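Local coordinates for protein tyrosine recombinase XerH (Helicobacter pylori, PDB 5JJV) that catalyses site-specific cutting and rejoining of DNA as a tyrosine recombinase and takes part in chromosome segregation, at residues N100-I105 / Y152-T157; N178-K183 / A300-E305; N230-I235 / A246-A251. All coordinates share one frame; numbering follows the deposited sequence.

Overall arrangement
Interaction 1 belongs to the N-terminal half of the chain, whereas interactions 2 and 3 share the tyrosine recombinase domain; the first lies on the other side of the chain's centre from both, about 51 and 56 Å away between centres. Interactions 1 and 3 are largely buried and interaction 2 only partly so. Two loops meet in interaction 1 through tyrosine side chains and backbone carbonyls, a helix and a loop in interaction 2 through a salt bridge and a lysine, and two strands of one hairpin in interaction 3 through regular backbone bonding and apolar side chains. Between 178-183 and 300-305 the chain passes through that hairpin, about 25 Å away between centres.

Interaction 1: residues N100-I105 / Y152-T157; sequences NSLKNI and YIYNIT
Two tyrosines of 152-157 reach a tight turn at Leu102-Ile105 in a buried loop-to-loop contact of the N-terminal, core-binding half of the recombinase. The turn precedes helix 107-117, and the tyrosines follow helix 123-143. Tyr154 OH donates a hydrogen bond to Leu102 O, with the carbonyl oxygen in the plane of the ring at its edge, but the modelled length of 2.3 Å is too short to be trusted. Beside it Ile105 CB lies 4.1 Å from Tyr154 CE1. Tyr152 meets the turn differently: with CG anti to the backbone N (chi1 -178°), it turns one ring face to the lysine chain, and Lys103 CG sits over that face in a CH-pi contact, 4.3 Å from the centroid. Tyr152 OH is 2.7 Å from Lys103 O. The two rings also touch, Tyr152 CE2 lying above the centre of the Tyr154 ring. Phe137 of helix 123-143 packs edge-to-face with Tyr154, and Lys103 NZ forms a salt bridge with Glu149 of the second subunit. The lysine thus divides its work, with CG on the aromatic face and ammonium at the subunit interface, while the Tyr154 phenol is probably the main partner of Leu102 O, which Ile105 N engages only weakly.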
loop_
_atom_site.group_PDB
_atom_site.type_symbol
_atom_site.label_atom_id
_atom_site.label_comp_id
_atom_site.label_asym_id
_atom_site.label_seq_id
_atom_site.Cartn_x
_atom_site.Cartn_y
_atom_site.Cartn_z
ATOM N N ASN B 100 -39.011 13.083 16.729
ATOM C CA ASN B 100 -40.287 12.419 16.499
ATOM C C ASN B 100 -40.126 11.229 15.558
ATOM O O ASN B 100 -41.015 10.384 15.449
ATOM C CB ASN B 100 -41.309 13.405 15.930
ATOM N N SER B 101 -38.981 11.172 14.883
ATOM C CA SER B 101 -38.677 10.093 13.949
ATOM C C SER B 101 -37.178 10.020 13.676
ATOM O O SER B 101 -36.530 11.045 13.463
ATOM C CB SER B 101 -39.441 10.285 12.636
ATOM O OG SER B 101 -39.079 9.298 11.686
ATOM N N LEU B 102 -36.628 8.811 13.668
ATOM C CA LEU B 102 -35.192 8.642 13.466
ATOM C C LEU B 102 -34.781 8.907 12.017
ATOM O O LEU B 102 -33.595 8.884 11.688
ATOM C CB LEU B 102 -34.748 7.243 13.910
ATOM C CG LEU B 102 -35.599 6.023 13.548
ATOM C CD1 LEU B 102 -35.400 5.619 12.100
ATOM C CD2 LEU B 102 -35.277 4.863 14.476
ATOM N N LYS B 103 -35.763 9.157 11.156
ATOM C CA LYS B 103 -35.491 9.575 9.786
ATOM C C LYS B 103 -34.941 10.995 9.763
ATOM O O LYS B 103 -34.310 11.412 8.792
ATOM C CB LYS B 103 -36.753 9.496 8.923
ATOM C CG LYS B 103 -37.074 8.110 8.396
ATOM C CD LYS B 103 -38.210 8.160 7.384
ATOM C CE LYS B 103 -38.458 6.798 6.756
ATOM N NZ LYS B 103 -39.566 6.836 5.762
ATOM N N ASN B 104 -35.189 11.734 10.838
ATOM C CA ASN B 104 -34.772 13.125 10.922
ATOM C C ASN B 104 -33.444 13.293 11.649
ATOM O O ASN B 104 -33.024 14.412 11.940
ATOM C CB ASN B 104 -35.849 13.957 11.615
ATOM C CG ASN B 104 -37.221 13.749 11.012
ATOM O OD1 ASN B 104 -38.148 13.306 11.691
ATOM N ND2 ASN B 104 -37.361 14.070 9.731
ATOM N N ILE B 105 -32.789 12.176 11.948
ATOM C CA ILE B 105 -31.457 12.215 12.538
ATOM C C ILE B 105 -30.436 12.586 11.470
ATOM O O ILE B 105 -30.249 11.854 10.498
ATOM C CB ILE B 105 -31.068 10.867 13.172
ATOM C CG1 ILE B 105 -32.054 10.490 14.279
ATOM C CG2 ILE B 105 -29.651 10.926 13.721
ATOM C CD1 ILE B 105 -31.740 9.171 14.953
ATOM N N TYR B 152 -33.698 3.652 3.148
ATOM C CA TYR B 152 -33.482 5.053 3.479
ATOM C C TYR B 152 -31.988 5.319 3.610
ATOM O O TYR B 152 -31.259 4.521 4.197
ATOM C CB TYR B 152 -34.209 5.430 4.772
ATOM C CG TYR B 152 -34.077 6.891 5.149
ATOM C CD1 TYR B 152 -34.963 7.840 4.655
ATOM C CD2 TYR B 152 -33.066 7.322 6.001
ATOM C CE1 TYR B 152 -34.845 9.176 4.996
ATOM C CE2 TYR B 152 -32.940 8.655 6.347
ATOM C CZ TYR B 152 -33.833 9.577 5.843
ATOM O OH TYR B 152 -33.711 10.905 6.185
ATOM N N ILE B 153 -31.538 6.441 3.063
ATOM C CA ILE B 153 -30.117 6.765 3.063
ATOM C C ILE B 153 -29.796 7.939 3.981
ATOM O O ILE B 153 -30.273 9.055 3.770
ATOM C CB ILE B 153 -29.618 7.097 1.643
ATOM C CG1 ILE B 153 -29.864 5.916 0.701
ATOM C CG2 ILE B 153 -28.142 7.466 1.670
ATOM C CD1 ILE B 153 -29.465 6.189 -0.734
ATOM N N TYR B 154 -28.990 7.676 5.005
ATOM C CA TYR B 154 -28.499 8.731 5.882
ATOM C C TYR B 154 -27.315 9.446 5.242
ATOM O O TYR B 154 -27.326 10.669 5.091
ATOM C CB TYR B 154 -28.091 8.166 7.245
ATOM C CG TYR B 154 -29.245 7.887 8.181
ATOM C CD1 TYR B 154 -29.877 8.921 8.861
ATOM C CD2 TYR B 154 -29.692 6.591 8.400
ATOM C CE1 TYR B 154 -30.928 8.673 9.722
ATOM C CE2 TYR B 154 -30.741 6.332 9.261
ATOM C CZ TYR B 154 -31.355 7.377 9.920
ATOM O OH TYR B 154 -32.402 7.127 10.778
ATOM N N ASN B 155 -26.306 8.663 4.865
ATOM C CA ASN B 155 -25.065 9.185 4.298
ATOM C C ASN B 155 -24.453 10.245 5.207
ATOM O O ASN B 155 -24.118 11.343 4.763
ATOM C CB ASN B 155 -25.309 9.756 2.896
ATOM C CG ASN B 155 -24.038 9.831 2.065
ATOM O OD1 ASN B 155 -22.935 9.949 2.598
ATOM N ND2 ASN B 155 -24.191 9.761 0.749
ATOM N N ILE B 156 -24.322 9.911 6.486
ATOM C CA ILE B 156 -23.797 10.845 7.473
ATOM C C ILE B 156 -22.273 10.822 7.515
ATOM O O ILE B 156 -21.664 9.784 7.774
ATOM C CB ILE B 156 -24.344 10.541 8.881
ATOM C CG1 ILE B 156 -25.851 10.797 8.932
ATOM C CG2 ILE B 156 -23.625 11.381 9.925
ATOM C CD1 ILE B 156 -26.463 10.577 10.299
ATOM N N THR B 157 -21.665 11.975 7.252
ATOM C CA THR B 157 -20.214 12.111 7.283
ATOM C C THR B 157 -19.799 13.272 8.179
ATOM O O THR B 157 -19.648 14.401 7.713
ATOM C CB THR B 157 -19.630 12.335 5.875
ATOM O OG1 THR B 157 -20.154 13.549 5.323
ATOM C CG2 THR B 157 -19.977 11.172 4.956
#

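Interaction 2: residues N178-K183 / A300-E305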
loop_
_atom_site.group_PDB
_atom_site.type_symbol
_atom_site.label_atom_id
_atom_site.label_comp_id
_atom_site.label_asym_id
_atom_site.label_seq_id
_atom_site.Cartn_x
_atom_site.Cartn_y
_atom_site.Cartn_z
ATOM N N ASN B 178 17.410 9.420 28.063
ATOM C CA ASN B 178 18.506 8.483 28.280
ATOM C C ASN B 178 18.898 8.389 29.753
ATOM O O ASN B 178 19.046 7.294 30.295
ATOM C CB ASN B 178 19.720 8.884 27.438
ATOM C CG ASN B 178 20.617 7.704 27.110
ATOM O OD1 ASN B 178 20.599 6.682 27.798
ATOM N ND2 ASN B 178 21.407 7.839 26.050
ATOM N N GLU B 179 19.053 9.543 30.397
ATOM C CA GLU B 179 19.465 9.593 31.796
ATOM C C GLU B 179 18.387 9.049 32.732
ATOM O O GLU B 179 18.685 8.329 33.685
ATOM C CB GLU B 179 19.825 11.026 32.193
ATOM N N GLU B 180 17.135 9.401 32.456
ATOM C CA GLU B 180 16.011 8.954 33.274
ATOM C C GLU B 180 15.806 7.448 33.169
ATOM O O GLU B 180 15.458 6.794 34.152
ATOM C CB GLU B 180 14.732 9.686 32.869
ATOM C CG GLU B 180 14.702 11.151 33.259
ATOM C CD GLU B 180 13.643 11.928 32.504
ATOM O OE1 GLU B 180 13.348 11.557 31.348
ATOM O OE2 GLU B 180 13.103 12.905 33.065
ATOM N N LEU B 181 16.014 6.910 31.970
ATOM C CA LEU B 181 15.925 5.472 31.746
ATOM C C LEU B 181 16.927 4.729 32.617
ATOM O O LEU B 181 16.612 3.688 33.196
ATOM C CB LEU B 181 16.168 5.137 30.274
ATOM C CG LEU B 181 14.934 4.953 29.394
ATOM C CD1 LEU B 181 15.346 4.683 27.956
ATOM C CD2 LEU B 181 14.074 3.823 29.925
ATOM N N GLU B 182 18.135 5.275 32.700
ATOM C CA GLU B 182 19.196 4.681 33.501
ATOM C C GLU B 182 18.809 4.679 34.976
ATOM O O GLU B 182 19.052 3.704 35.685
ATOM C CB GLU B 182 20.512 5.434 33.285
ATOM C CG GLU B 182 21.720 4.805 33.963
ATOM C CD GLU B 182 23.032 5.377 33.455
ATOM O OE1 GLU B 182 24.005 5.428 34.237
ATOM O OE2 GLU B 182 23.092 5.770 32.269
ATOM N N LYS B 183 18.191 5.769 35.426
ATOM C CA LYS B 183 17.765 5.890 36.815
ATOM C C LYS B 183 16.615 4.938 37.133
ATOM O O LYS B 183 16.535 4.394 38.236
ATOM C CB LYS B 183 17.354 7.330 37.130
ATOM C CG LYS B 183 17.036 7.564 38.597
ATOM C CD LYS B 183 16.618 8.998 38.864
ATOM C CE LYS B 183 16.327 9.212 40.340
ATOM N NZ LYS B 183 15.814 10.581 40.618
ATOM N N ALA B 300 11.322 6.732 41.956
ATOM C CA ALA B 300 12.459 7.380 41.312
ATOM C C ALA B 300 12.195 8.861 41.065
ATOM O O ALA B 300 13.053 9.573 40.541
ATOM C CB ALA B 300 12.793 6.678 40.006
ATOM N N GLY B 301 11.006 9.320 41.448
ATOM C CA GLY B 301 10.615 10.704 41.240
ATOM C C GLY B 301 10.530 11.056 39.767
ATOM O O GLY B 301 10.908 12.154 39.358
ATOM N N LEU B 302 10.028 10.116 38.970
ATOM C CA LEU B 302 9.971 10.285 37.523
ATOM C C LEU B 302 8.542 10.379 36.997
ATOM O O LEU B 302 8.312 10.233 35.796
ATOM C CB LEU B 302 10.693 9.129 36.828
ATOM C CG LEU B 302 12.184 8.952 37.115
ATOM C CD1 LEU B 302 12.726 7.741 36.372
ATOM C CD2 LEU B 302 12.956 10.207 36.740
ATOM N N ARG B 303 7.585 10.614 37.891
ATOM C CA ARG B 303 6.181 10.701 37.495
ATOM C C ARG B 303 5.947 11.823 36.490
ATOM O O ARG B 303 6.472 12.926 36.638
ATOM C CB ARG B 303 5.281 10.905 38.716
ATOM C CG ARG B 303 4.785 9.613 39.345
ATOM C CD ARG B 303 3.581 9.861 40.241
ATOM N NE ARG B 303 2.464 10.454 39.508
ATOM C CZ ARG B 303 1.493 9.754 38.929
ATOM N NH1 ARG B 303 1.495 8.430 38.993
ATOM N NH2 ARG B 303 0.517 10.379 38.282
ATOM N N ARG B 304 5.155 11.528 35.466
ATOM C CA ARG B 304 4.871 12.496 34.416
ATOM C C ARG B 304 3.470 12.298 33.841
ATOM O O ARG B 304 2.551 11.898 34.556
ATOM C CB ARG B 304 5.927 12.400 33.315
ATOM C CG ARG B 304 6.303 10.980 32.931
ATOM C CD ARG B 304 7.701 10.940 32.339
ATOM N NE ARG B 304 8.691 11.452 33.283
ATOM C CZ ARG B 304 9.920 11.832 32.949
ATOM N NH1 ARG B 304 10.749 12.284 33.878
ATOM N NH2 ARG B 304 10.319 11.763 31.687
ATOM N N GLU B 305 3.313 12.583 32.551
ATOM C CA GLU B 305 2.008 12.506 31.901
ATOM C C GLU B 305 1.477 11.075 31.880
ATOM O O GLU B 305 0.321 10.824 32.223
ATOM C CB GLU B 305 2.088 13.061 30.477
ATOM C CG GLU B 305 0.740 13.433 29.878
ATOM C CD GLU B 305 0.132 14.661 30.529
ATOM O OE1 GLU B 305 0.892 15.478 31.092
ATOM O OE2 GLU B 305 -1.107 14.810 30.479
#
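Glu180 in the first turn of helix 178-190 and Arg304 in the loop after helix 286-299 form an end-on, two-nitrogen salt bridge within the tyrosine recombinase domain. Arg304 NH1 donates to Glu180 OE2 at 2.6 Å, almost straight and in the guanidinium plane, while NH2 reaches OE1 at 3.1 Å with a more bent geometry. The carboxylate and guanidinium planes are turned 67° apart, and both oxygens are met from above the carboxylate plane, so this is not the flat, coplanar form of the pair. Next to the salt bridge, Leu302 packs against the helix: its CD2 lies 4.0 Å from Glu180 CG and its CD1 3.6 Å from Glu180 O. One turn further on, Lys183 stretches out fully, CG anti to the backbone N (chi1 -174°), so that Lys183 NZ donates a hydrogen bond of 2.9 Å to Ala300 O.

At the C-terminal end of helix 286-299, Gly301, with positive phi, forms a Schellman motif, after which Leu302 points its side chain at helix 178-190. His175 O gives Arg304 NH2 a further acceptor, and Arg303 next door packs on a phosphate of the bound DNA while pairing with Glu294. The guanidinium is steadied from within its own loop as well, by a bond from Arg304 NE to Leu302 O of 2.8 Å.

Interaction 3: residues N230-I235 / A246-A251; sequences NGCYTI and AVMLKA
Ile235, Val247 and Leu249 form an apolar patch on one face of two antiparallel strands, 232-238 and 244-250. Ile235 CB lies 3.8 Å from Val247 CG2, and Ile235 CD1 extends to Leu249 CB at 4.1 Å, the Ile235 and Leu249 side chains running side by side in the same direction. Leu249 continues from this patch onto Ile207 and Phe210 of helix 198-211. On the same face, Tyr233 swings its ring toward the end of the pairing, where CE2 touches Ala251 CB at 3.7 Å; Leu249 O lies at the ring edge, near its plane.

The other face carries Cys232, Thr234, Met248 and Lys250. Met248 starts with CG anti to the backbone N (chi1 177°) and bends at its last torsion, placing SD 3.8 Å from Cys232 CB and CE beside Thr234 OG1. Lys250 lays CE against Cys232 SG at 3.7 Å, then carries its ammonium to the third subunit, where Glu361 and Glu354 both form salt bridges with it.

Backbone bonds join the strands at two hydrogen-bonded pairs, Tyr233 with Leu249 and Ile235 with Val247. The Ile235 N to Val247 O bond is 2.7 Å long, and Ala251 N to Gly231 O prolongs the pattern beyond the strand ends. Strand 226-229 pairs with the far side of 232-238, completing a small three-stranded antiparallel sheet. The side chain of Val247 lies about 8 Å from that of Arg313, and the connection between the two strands carries Lys240, both predicted active-site residues, consistent with the lysine-bearing beta hairpin characteristic of tyrosine recombinase catalytic domains.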
loop_
_atom_site.group_PDB
_atom_site.type_symbol
_atom_site.label_atom_id
_atom_site.label_comp_id
_atom_site.label_asym_id
_atom_site.label_seq_id
_atom_site.Cartn_x
_atom_site.Cartn_y
_atom_site.Cartn_z
ATOM N N ASN B 230 24.651 -17.352 21.165
ATOM C CA ASN B 230 25.804 -16.456 21.234
ATOM C C ASN B 230 25.549 -15.212 22.082
ATOM O O ASN B 230 25.951 -14.107 21.716
ATOM C CB ASN B 230 26.243 -16.042 19.826
ATOM C CG ASN B 230 26.787 -17.207 19.017
ATOM O OD1 ASN B 230 27.473 -18.082 19.547
ATOM N ND2 ASN B 230 26.480 -17.224 17.726
ATOM N N GLY B 231 24.873 -15.399 23.211
ATOM C CA GLY B 231 24.622 -14.314 24.144
ATOM C C GLY B 231 23.419 -13.463 23.795
ATOM O O GLY B 231 23.155 -12.453 24.447
ATOM N N CYS B 232 22.687 -13.867 22.763
ATOM C CA CYS B 232 21.516 -13.116 22.322
ATOM C C CYS B 232 20.232 -13.917 22.495
ATOM O O CYS B 232 20.152 -15.073 22.080
ATOM C CB CYS B 232 21.666 -12.702 20.856
ATOM S SG CYS B 232 23.093 -11.655 20.507
ATOM N N TYR B 233 19.230 -13.300 23.112
ATOM C CA TYR B 233 17.902 -13.893 23.185
ATOM C C TYR B 233 17.029 -13.368 22.055
ATOM O O TYR B 233 16.762 -12.171 21.976
ATOM C CB TYR B 233 17.231 -13.600 24.533
ATOM C CG TYR B 233 17.648 -14.520 25.659
ATOM C CD1 TYR B 233 17.199 -15.833 25.708
ATOM C CD2 TYR B 233 18.472 -14.071 26.680
ATOM C CE1 TYR B 233 17.573 -16.677 26.738
ATOM C CE2 TYR B 233 18.851 -14.908 27.714
ATOM C CZ TYR B 233 18.399 -16.209 27.738
ATOM O OH TYR B 233 18.775 -17.045 28.765
ATOM N N THR B 234 16.599 -14.263 21.174
ATOM C CA THR B 234 15.616 -13.913 20.158
ATOM C C THR B 234 14.224 -14.276 20.660
ATOM O O THR B 234 13.920 -15.449 20.875
ATOM C CB THR B 234 15.886 -14.625 18.820
ATOM O OG1 THR B 234 17.169 -14.232 18.315
ATOM C CG2 THR B 234 14.814 -14.265 17.804
ATOM N N ILE B 235 13.385 -13.265 20.856
ATOM C CA ILE B 235 12.054 -13.481 21.409
ATOM C C ILE B 235 10.966 -13.309 20.356
ATOM O O ILE B 235 10.851 -12.250 19.739
ATOM C CB ILE B 235 11.765 -12.514 22.570
ATOM C CG1 ILE B 235 12.958 -12.449 23.523
ATOM C CG2 ILE B 235 10.498 -12.929 23.305
ATOM C CD1 ILE B 235 12.839 -11.353 24.560
ATOM N N ALA B 246 9.855 -10.588 15.749
ATOM C CA ALA B 246 10.939 -11.072 16.591
ATOM C C ALA B 246 11.723 -9.896 17.151
ATOM O O ALA B 246 12.032 -8.948 16.429
ATOM C CB ALA B 246 11.853 -12.003 15.808
ATOM N N VAL B 247 12.030 -9.951 18.442
ATOM C CA VAL B 247 12.855 -8.928 19.071
ATOM C C VAL B 247 14.054 -9.576 19.753
ATOM O O VAL B 247 13.994 -10.738 20.159
ATOM C CB VAL B 247 12.059 -8.095 20.098
ATOM C CG1 VAL B 247 10.863 -7.423 19.431
ATOM C CG2 VAL B 247 11.613 -8.964 21.262
ATOM N N MET B 248 15.145 -8.829 19.869
ATOM C CA MET B 248 16.359 -9.368 20.465
ATOM C C MET B 248 16.686 -8.697 21.793
ATOM O O MET B 248 16.553 -7.484 21.945
ATOM C CB MET B 248 17.540 -9.228 19.504
ATOM C CG MET B 248 18.864 -9.708 20.079
ATOM S SD MET B 248 20.158 -9.836 18.836
ATOM C CE MET B 248 19.497 -11.149 17.813
ATOM N N LEU B 249 17.111 -9.509 22.754
ATOM C CA LEU B 249 17.507 -9.024 24.065
ATOM C C LEU B 249 18.834 -9.656 24.470
ATOM O O LEU B 249 18.941 -10.878 24.571
ATOM C CB LEU B 249 16.418 -9.331 25.095
ATOM C CG LEU B 249 16.737 -9.126 26.575
ATOM C CD1 LEU B 249 17.239 -7.716 26.836
ATOM C CD2 LEU B 249 15.504 -9.418 27.413
ATOM N N LYS B 250 19.848 -8.823 24.683
ATOM C CA LYS B 250 21.159 -9.313 25.095
ATOM C C LYS B 250 21.063 -10.019 26.443
ATOM O O LYS B 250 20.443 -9.514 27.378
ATOM C CB LYS B 250 22.172 -8.170 25.161
ATOM C CG LYS B 250 22.558 -7.611 23.802
ATOM C CD LYS B 250 23.005 -8.722 22.865
ATOM C CE LYS B 250 23.610 -8.165 21.588
ATOM N NZ LYS B 250 24.899 -7.468 21.842
ATOM N N ALA B 251 21.685 -11.188 26.530
ATOM C CA ALA B 251 21.527 -12.064 27.685
ATOM C C ALA B 251 22.083 -11.472 28.979
ATOM O O ALA B 251 21.541 -11.720 30.055
ATOM C CB ALA B 251 22.179 -13.409 27.407
#